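Cadherin-related family member 2 (Mus musculus, PDB 5CYX) probably joins adjacent microvilli of epithelial cells through calcium-dependent heterophilic adhesion to CDHR5, so controlling how microvilli pack at the apical membrane. Local coordinates at residues Tyr174-Cys188 against Thr200-Asp214. Residues are numbered along the deposited sequence; the frame is centred on the assembly and turned at random. Where two conformers were deposited one is given.
With CA (calcium ion), chain E.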
loop_
_atom_site.group_PDB
_atom_site.type_symbol
_atom_site.label_atom_id
_atom_site.label_comp_id
_atom_site.label_asym_id
_atom_site.label_seq_id
_atom_site.Cartn_x
_atom_site.Cartn_y
_atom_site.Cartn_z
ATOM N N TYR A 174 -9.931 8.359 -19.146
ATOM C CA TYR A 174 -9.533 9.371 -20.107
ATOM C C TYR A 174 -10.707 10.277 -20.512
ATOM O O TYR A 174 -10.557 11.458 -20.564
ATOM C CB TYR A 174 -8.877 8.719 -21.351
ATOM C CG TYR A 174 -8.521 9.688 -22.484
ATOM C CD1 TYR A 174 -9.486 10.171 -23.351
ATOM C CD2 TYR A 174 -7.200 10.101 -22.703
ATOM C CE1 TYR A 174 -9.138 11.070 -24.395
ATOM C CE2 TYR A 174 -6.862 11.007 -23.718
ATOM C CZ TYR A 174 -7.828 11.468 -24.569
ATOM O OH TYR A 174 -7.495 12.347 -25.611
ATOM N N ASN A 175 -11.840 9.690 -20.837
ATOM C CA ASN A 175 -13.026 10.385 -21.334
ATOM C C ASN A 175 -13.995 10.947 -20.280
ATOM O O ASN A 175 -14.656 11.921 -20.521
ATOM C CB ASN A 175 -13.800 9.409 -22.215
ATOM C CG ASN A 175 -13.004 9.015 -23.436
ATOM O OD1 ASN A 175 -12.342 7.940 -23.493
ATOM N ND2 ASN A 175 -12.970 9.913 -24.359
ATOM N N ASN A 176 -14.098 10.306 -19.131
ATOM C CA ASN A 176 -15.030 10.769 -18.103
ATOM C C ASN A 176 -14.442 11.422 -16.865
ATOM O O ASN A 176 -15.205 11.984 -16.072
ATOM C CB ASN A 176 -15.932 9.613 -17.711
ATOM C CG ASN A 176 -16.668 9.053 -18.910
ATOM O OD1 ASN A 176 -16.561 7.855 -19.242
ATOM N ND2 ASN A 176 -17.390 9.933 -19.601
ATOM N N LYS A 177 -13.119 11.368 -16.691
ATOM C CA LYS A 177 -12.464 12.029 -15.566
ATOM C C LYS A 177 -11.486 13.067 -16.089
ATOM O O LYS A 177 -11.764 14.272 -16.021
ATOM C CB LYS A 177 -11.800 10.998 -14.615
ATOM C CG LYS A 177 -12.827 10.217 -13.809
ATOM C CD LYS A 177 -12.192 9.082 -12.992
ATOM C CE LYS A 177 -13.194 8.519 -11.966
ATOM N NZ LYS A 177 -12.548 7.684 -10.904
ATOM N N SER A 178 -10.362 12.614 -16.628
ATOM C CA SER A 178 -9.342 13.508 -17.116
ATOM C C SER A 178 -8.297 12.695 -17.873
ATOM O O SER A 178 -7.943 11.600 -17.454
ATOM C CB SER A 178 -8.670 14.257 -15.964
ATOM O OG SER A 178 -7.665 15.133 -16.448
ATOM N N ALA A 179 -7.795 13.281 -18.948
ATOM C CA ALA A 179 -6.676 12.737 -19.701
ATOM C C ALA A 179 -5.316 13.029 -19.043
ATOM O O ALA A 179 -4.301 12.466 -19.448
ATOM C CB ALA A 179 -6.704 13.324 -21.108
ATOM N N PHE A 180 -5.292 13.929 -18.060
ATOM C CA PHE A 180 -4.038 14.414 -17.484
ATOM C C PHE A 180 -4.202 14.801 -16.015
ATOM O O PHE A 180 -5.269 15.259 -15.586
ATOM C CB PHE A 180 -3.502 15.614 -18.305
ATOM C CG PHE A 180 -2.143 16.130 -17.862
ATOM C CD1 PHE A 180 -0.967 15.553 -18.329
ATOM C CD2 PHE A 180 -2.042 17.234 -17.016
ATOM C CE1 PHE A 180 0.272 16.046 -17.940
ATOM C CE2 PHE A 180 -0.807 17.726 -16.622
ATOM C CZ PHE A 180 0.348 17.131 -17.078
ATOM N N TYR A 181 -3.135 14.604 -15.259
ATOM C CA TYR A 181 -3.019 15.083 -13.902
ATOM C C TYR A 181 -1.597 15.583 -13.687
ATOM O O TYR A 181 -0.656 15.068 -14.266
ATOM C CB TYR A 181 -3.351 14.022 -12.851
ATOM C CG TYR A 181 -4.729 13.394 -12.981
ATOM C CD1 TYR A 181 -4.919 12.282 -13.781
ATOM C CD2 TYR A 181 -5.841 13.910 -12.285
ATOM C CE1 TYR A 181 -6.152 11.746 -13.958
ATOM C CE2 TYR A 181 -7.093 13.369 -12.435
ATOM C CZ TYR A 181 -7.250 12.290 -13.255
ATOM O OH TYR A 181 -8.467 11.717 -13.434
ATOM N N GLN A 182 -1.479 16.583 -12.838
ATOM C CA GLN A 182 -0.239 17.050 -12.341
ATOM C C GLN A 182 -0.311 17.030 -10.825
ATOM O O GLN A 182 -1.146 17.702 -10.217
ATOM C CB GLN A 182 0.036 18.482 -12.807
ATOM C CG GLN A 182 1.407 18.963 -12.356
ATOM C CD GLN A 182 1.586 20.447 -12.611
ATOM O OE1 GLN A 182 1.653 20.848 -13.750
ATOM N NE2 GLN A 182 1.662 21.248 -11.562
ATOM N N LEU A 183 0.615 16.310 -10.231
ATOM C CA LEU A 183 0.711 16.170 -8.801
ATOM C C LEU A 183 1.878 17.015 -8.360
ATOM O O LEU A 183 2.955 16.947 -8.982
ATOM C CB LEU A 183 1.003 14.723 -8.429
ATOM C CG LEU A 183 -0.062 13.653 -8.495
ATOM C CD1 LEU A 183 -0.613 13.438 -9.877
ATOM C CD2 LEU A 183 0.566 12.362 -7.991
ATOM N N GLU A 184 1.679 17.783 -7.295
ATOM C CA GLU A 184 2.758 18.445 -6.598
ATOM C C GLU A 184 3.095 17.654 -5.323
ATOM O O GLU A 184 2.200 17.393 -4.540
ATOM C CB GLU A 184 2.341 19.861 -6.234
ATOM C CG GLU A 184 3.302 20.547 -5.303
ATOM C CD GLU A 184 2.920 21.976 -5.009
ATOM O OE1 GLU A 184 1.940 22.504 -5.582
ATOM O OE2 GLU A 184 3.666 22.593 -4.243
ATOM N N LEU A 185 4.377 17.339 -5.099
ATOM C CA LEU A 185 4.811 16.600 -3.878
ATOM C C LEU A 185 5.829 17.371 -3.093
ATOM O O LEU A 185 6.456 18.319 -3.603
ATOM C CB LEU A 185 5.475 15.260 -4.218
ATOM C CG LEU A 185 5.007 14.517 -5.439
ATOM C CD1 LEU A 185 5.868 13.254 -5.604
ATOM C CD2 LEU A 185 3.559 14.126 -5.295
ATOM N N LYS A 186 6.001 16.963 -1.847
ATOM C CA LYS A 186 7.214 17.292 -1.101
ATOM C C LYS A 186 7.692 16.116 -0.249
ATOM O O LYS A 186 6.996 15.123 -0.102
ATOM C CB LYS A 186 7.075 18.553 -0.254
ATOM C CG LYS A 186 6.016 18.451 0.828
ATOM C CD LYS A 186 6.023 19.645 1.794
ATOM C CE LYS A 186 5.131 19.302 3.000
ATOM N NZ LYS A 186 4.797 20.454 3.894
ATOM N N ALA A 187 8.919 16.242 0.231
ATOM C CA ALA A 187 9.522 15.267 1.103
ATOM C C ALA A 187 10.003 16.030 2.316
ATOM O O ALA A 187 10.625 17.065 2.146
ATOM C CB ALA A 187 10.686 14.541 0.392
ATOM N N CYS A 188 9.672 15.546 3.514
ATOM C CA CYS A 188 10.228 16.084 4.748
ATOM C C CYS A 188 10.987 14.997 5.487
ATOM O O CYS A 188 10.793 13.805 5.237
ATOM C CB CYS A 188 9.137 16.661 5.659
ATOM S SG CYS A 188 8.075 17.858 4.807
ATOM N N THR A 200 12.052 20.229 11.759
ATOM C CA THR A 200 11.752 19.309 10.655
ATOM C C THR A 200 12.134 20.047 9.392
ATOM O O THR A 200 11.794 21.221 9.269
ATOM C CB THR A 200 10.255 18.966 10.617
ATOM O OG1 THR A 200 9.886 18.189 11.780
ATOM C CG2 THR A 200 9.900 18.196 9.326
ATOM N N GLN A 201 12.822 19.390 8.448
ATOM C CA GLN A 201 13.173 20.077 7.164
ATOM C C GLN A 201 12.372 19.527 6.008
ATOM O O GLN A 201 12.102 18.318 5.974
ATOM C CB GLN A 201 14.647 19.929 6.862
ATOM C CG GLN A 201 15.572 20.436 7.956
ATOM C CD GLN A 201 15.922 21.899 7.818
ATOM O OE1 GLN A 201 15.372 22.616 6.976
ATOM N NE2 GLN A 201 16.845 22.351 8.643
ATOM N N CYS A 202 11.999 20.400 5.061
ATOM C CA CYS A 202 11.217 19.995 3.866
ATOM C C CYS A 202 11.950 20.317 2.543
ATOM O O CYS A 202 12.804 21.180 2.488
ATOM C CB CYS A 202 9.785 20.589 3.901
ATOM S SG CYS A 202 8.687 19.920 5.230
ATOM N N SER A 203 11.654 19.558 1.498
ATOM C CA SER A 203 12.266 19.777 0.204
ATOM C C SER A 203 11.617 20.930 -0.501
ATOM O O SER A 203 10.581 21.420 -0.084
ATOM C CB SER A 203 12.040 18.575 -0.684
ATOM O OG SER A 203 10.669 18.496 -1.024
ATOM N N GLN A 204 12.215 21.310 -1.633
ATOM C CA GLN A 204 11.522 22.172 -2.581
ATOM C C GLN A 204 10.370 21.339 -3.210
ATOM O O GLN A 204 10.483 20.131 -3.300
ATOM C CB GLN A 204 12.493 22.735 -3.672
ATOM C CG GLN A 204 13.073 21.703 -4.652
ATOM C CD GLN A 204 13.985 22.336 -5.747
ATOM O OE1 GLN A 204 13.678 23.388 -6.298
ATOM N NE2 GLN A 204 15.081 21.653 -6.079
ATOM N N PRO A 205 9.297 22.004 -3.688
ATOM C CA PRO A 205 8.225 21.307 -4.402
ATOM C C PRO A 205 8.760 20.562 -5.607
ATOM O O PRO A 205 9.698 21.036 -6.264
ATOM C CB PRO A 205 7.320 22.456 -4.924
ATOM C CG PRO A 205 7.768 23.670 -4.218
ATOM C CD PRO A 205 9.210 23.467 -3.909
ATOM N N VAL A 206 8.120 19.438 -5.913
ATOM C CA VAL A 206 8.444 18.660 -7.084
ATOM C C VAL A 206 7.138 18.301 -7.758
ATOM O O VAL A 206 6.113 18.177 -7.090
ATOM C CB VAL A 206 9.274 17.456 -6.572
ATOM C CG1 VAL A 206 8.555 16.107 -6.687
ATOM C CG2 VAL A 206 10.677 17.499 -7.113
ATOM N N PHE A 207 7.155 18.132 -9.065
ATOM C CA PHE A 207 5.956 17.870 -9.847
ATOM C C PHE A 207 6.005 16.598 -10.705
ATOM O O PHE A 207 7.043 16.251 -11.313
ATOM C CB PHE A 207 5.675 19.085 -10.730
ATOM C CG PHE A 207 5.468 20.344 -9.951
ATOM C CD1 PHE A 207 6.546 21.135 -9.588
ATOM C CD2 PHE A 207 4.187 20.725 -9.548
ATOM C CE1 PHE A 207 6.354 22.327 -8.889
ATOM C CE2 PHE A 207 3.973 21.908 -8.840
ATOM C CZ PHE A 207 5.059 22.707 -8.498
ATOM N N VAL A 208 4.886 15.878 -10.689
ATOM C CA VAL A 208 4.698 14.691 -11.510
ATOM C C VAL A 208 3.511 14.855 -12.429
ATOM O O VAL A 208 2.343 14.951 -11.961
ATOM C CB VAL A 208 4.510 13.418 -10.655
ATOM C CG1 VAL A 208 4.515 12.173 -11.550
ATOM C CG2 VAL A 208 5.627 13.339 -9.642
ATOM N N SER A 209 3.827 14.890 -13.712
ATOM C CA SER A 209 2.862 14.965 -14.787
ATOM C C SER A 209 2.475 13.581 -15.260
ATOM O O SER A 209 3.335 12.821 -15.727
ATOM C CB SER A 209 3.465 15.732 -15.958
ATOM O OG SER A 209 3.809 17.027 -15.504
ATOM N N ILE A 210 1.182 13.256 -15.137
ATOM C CA ILE A 210 0.652 11.955 -15.547
ATOM C C ILE A 210 -0.236 12.039 -16.776
ATOM O O ILE A 210 -1.252 12.699 -16.705
ATOM C CB ILE A 210 -0.112 11.304 -14.382
ATOM C CG1 ILE A 210 0.804 11.226 -13.151
ATOM C CG2 ILE A 210 -0.605 9.913 -14.764
ATOM C CD1 ILE A 210 0.096 10.852 -11.906
ATOM N N SER A 211 0.135 11.397 -17.900
ATOM C CA SER A 211 -0.786 11.247 -19.041
ATOM C C SER A 211 -1.587 9.928 -18.922
ATOM O O SER A 211 -1.023 8.892 -18.696
ATOM C CB SER A 211 -0.066 11.298 -20.384
ATOM O OG SER A 211 0.796 12.405 -20.388
ATOM N N VAL A 212 -2.904 10.006 -19.081
ATOM C CA VAL A 212 -3.742 8.833 -19.124
ATOM C C VAL A 212 -3.997 8.471 -20.555
ATOM O O VAL A 212 -4.410 9.338 -21.345
ATOM C CB VAL A 212 -5.091 9.103 -18.448
ATOM C CG1 VAL A 212 -5.899 7.801 -18.362
ATOM C CG2 VAL A 212 -4.850 9.699 -17.067
ATOM N N ILE A 213 -3.766 7.208 -20.876
ATOM C CA ILE A 213 -3.914 6.654 -22.212
ATOM C C ILE A 213 -5.295 6.056 -22.349
ATOM O O ILE A 213 -5.750 5.226 -21.521
ATOM C CB ILE A 213 -2.857 5.549 -22.447
ATOM C CG1 ILE A 213 -1.453 6.156 -22.479
ATOM C CG2 ILE A 213 -3.136 4.721 -23.707
ATOM C CD1 ILE A 213 -0.356 5.088 -22.381
ATOM N N ASP A 214 -5.981 6.475 -23.394
ATOM C CA ASP A 214 -7.333 6.030 -23.661
ATOM C C ASP A 214 -7.262 4.612 -24.230
ATOM O O ASP A 214 -6.476 4.326 -25.174
ATOM C CB ASP A 214 -8.045 6.975 -24.627
ATOM C CG ASP A 214 -9.553 6.807 -24.618
ATOM O OD1 ASP A 214 -10.131 5.959 -23.812
ATOM O OD2 ASP A 214 -10.158 7.550 -25.406
HETATM CA CA CA E . -11.614 4.324 -23.071
HETATM O O HOH W 1 -12.410 5.941 -21.523
#
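Tyr181 and Ile210 exchange backbone hydrogen bonds, Ile210 N to Tyr181 O at 2.7 Å, and Leu183 with Val208 and Leu185 with Val206 repeat the antiparallel pairing. Val212 N extends it to Ala179 O. Beyond Leu185 the register slips by one: Ser203 N donates to Ala187 O (2.8 Å), while Ser203 OG accepts from Ala187 N (3.1 Å) and donates to Gln204 O. The disulfide Cys188-Cys202, chi3 96°, closes this end. On the buried face Leu183 CD1 presses on Ile210 CD1 at 3.4 Å, and Phe158 packs on both residues. At the calcium end CG of Tyr174 is anti to the backbone N (chi1 175°), which lays the ring over Asp214: Asp214 CB makes a CH-pi contact, 3.8 Å from the ring centroid, and ring and carboxylate stack with planes 8° apart. Asp214 OD1 binds calcium at 2.3 Å and OD2 accepts from Gly252 N; Glu116, Glu215, Asp217 and Asp250 complete the protein ligands. With an alanine at Tyr174, Asp214 is likely to lose the ring packed against its CB and carboxylate, opening a gap beside this calcium ligand. Such paired strands, running into a calcium-binding linker, are typical of the cadherin-repeat beta sandwich, here the second extracellular repeat.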